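Local coordinates for metallophosphoesterase TT1561-like domain-containing protein (Aquifex aeolicus, PDB 2YVT), which is of unknown function but is probably a metal-dependent phosphoesterase of the calcineurin-like superfamily, at residues N119-V122 with F127-W130. Sequence-based numbering, arbitrary orientation.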
# COMPACT_ATOMS: atom_id res chain seq x y z
N ASN A 119 -0.44 13.43 -11.49
CA ASN A 119 -0.35 12.01 -11.84
C ASN A 119 -0.53 11.10 -10.63
O ASN A 119 -0.80 9.91 -10.79
CB ASN A 119 0.97 11.68 -12.56
CG ASN A 119 2.22 12.16 -11.81
OD1 ASN A 119 2.25 13.26 -11.24
ND2 ASN A 119 3.27 11.34 -11.84
N ILE A 120 -0.39 11.66 -9.43
CA ILE A 120 -0.49 10.88 -8.19
C ILE A 120 -1.89 10.95 -7.58
O ILE A 120 -2.47 12.03 -7.45
CB ILE A 120 0.54 11.35 -7.13
CG1 ILE A 120 1.97 11.20 -7.66
CG2 ILE A 120 0.35 10.59 -5.81
CD1 ILE A 120 3.01 11.76 -6.71
N ARG A 121 -2.41 9.79 -7.20
CA ARG A 121 -3.63 9.71 -6.41
C ARG A 121 -3.39 8.79 -5.23
O ARG A 121 -3.02 7.63 -5.41
CB ARG A 121 -4.77 9.17 -7.26
CG ARG A 121 -6.06 8.97 -6.51
CD ARG A 121 -7.19 8.67 -7.45
NE ARG A 121 -7.85 9.87 -7.95
CZ ARG A 121 -8.97 10.37 -7.44
NH1 ARG A 121 -9.57 9.78 -6.42
NH2 ARG A 121 -9.50 11.47 -7.96
N VAL A 122 -3.58 9.31 -4.02
CA VAL A 122 -3.54 8.48 -2.82
C VAL A 122 -4.91 7.83 -2.64
O VAL A 122 -5.94 8.51 -2.68
CB VAL A 122 -3.16 9.30 -1.56
CG1 VAL A 122 -3.41 8.51 -0.29
CG2 VAL A 122 -1.70 9.73 -1.64
N PHE A 127 -11.51 5.28 -3.53
CA PHE A 127 -11.53 4.62 -4.81
C PHE A 127 -11.31 5.61 -5.92
O PHE A 127 -11.51 6.82 -5.74
CB PHE A 127 -12.88 3.94 -5.01
CG PHE A 127 -14.02 4.91 -5.13
CD1 PHE A 127 -14.49 5.30 -6.38
CD2 PHE A 127 -14.61 5.46 -3.99
CE1 PHE A 127 -15.55 6.20 -6.49
CE2 PHE A 127 -15.67 6.37 -4.09
CZ PHE A 127 -16.13 6.75 -5.35
N ALA A 128 -10.91 5.09 -7.07
CA ALA A 128 -10.80 5.90 -8.27
C ALA A 128 -11.09 5.02 -9.48
O ALA A 128 -10.72 3.84 -9.51
CB ALA A 128 -9.42 6.48 -8.38
N GLY A 129 -11.77 5.60 -10.46
CA GLY A 129 -11.95 4.91 -11.74
C GLY A 129 -10.67 5.01 -12.56
O GLY A 129 -9.93 5.99 -12.43
N TRP A 130 -10.40 4.00 -13.38
CA TRP A 130 -9.23 4.03 -14.26
C TRP A 130 -9.61 3.57 -15.67
O TRP A 130 -10.17 2.48 -15.84
CB TRP A 130 -8.09 3.19 -13.67
CG TRP A 130 -6.88 3.02 -14.57
CD1 TRP A 130 -6.24 3.99 -15.28
CD2 TRP A 130 -6.17 1.80 -14.82
NE1 TRP A 130 -5.18 3.46 -15.97
CE2 TRP A 130 -5.11 2.12 -15.71
CE3 TRP A 130 -6.31 0.48 -14.38
CZ2 TRP A 130 -4.21 1.15 -16.17
CZ3 TRP A 130 -5.41 -0.48 -14.85
CH2 TRP A 130 -4.37 -0.14 -15.73
O HOH W 1 -12.72 9.10 -5.54
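Arg121 and Ala128 face each other from two edge strands of different sheets, their CA atoms 8.3 Å apart, and no backbone hydrogen bond joins 119-122 to 127-130. Each strand pairs elsewhere: Arg121 bonds through its main chain to Thr92 and Val94 of strand 91-95, Ala128 to Val136 of strand 134-144. Both CB atoms point across the gap. With CG anti to the backbone N (chi1 176°) and chi2 also extended, the arginine chain reaches straight over until CD lies 3.3 Å from Ala128 CB, a tight approach and the closest touch. There chi3 (-88°) bends it, and NE, CZ and NH1 border the same methyl, NE 3.8 Å from Ala128 CB; this methyl and Phe127 O both lie oblique to the guanidinium plane. NH1 stops 3.6 Å from Phe127 O without a direct hydrogen bond, and a water to one side bridges the pair: it donates to Phe127 O at 2.6 Å and accepts a weak bond from Arg121 NH1 at 3.3 Å. The same water sits 4.0 Å above one face of the Phe127 ring, over its centre. Phe93 of strand 91-95 touches both Arg121 and Ala128, while Phe127 meets Phe167. This is side-chain packing between edge strands of two mixed sheets, at the connection from strand 120-122 to strand 126-130, consistent with the two-sheet beta-sandwich core of calcineurin-like metallophosphoesterases.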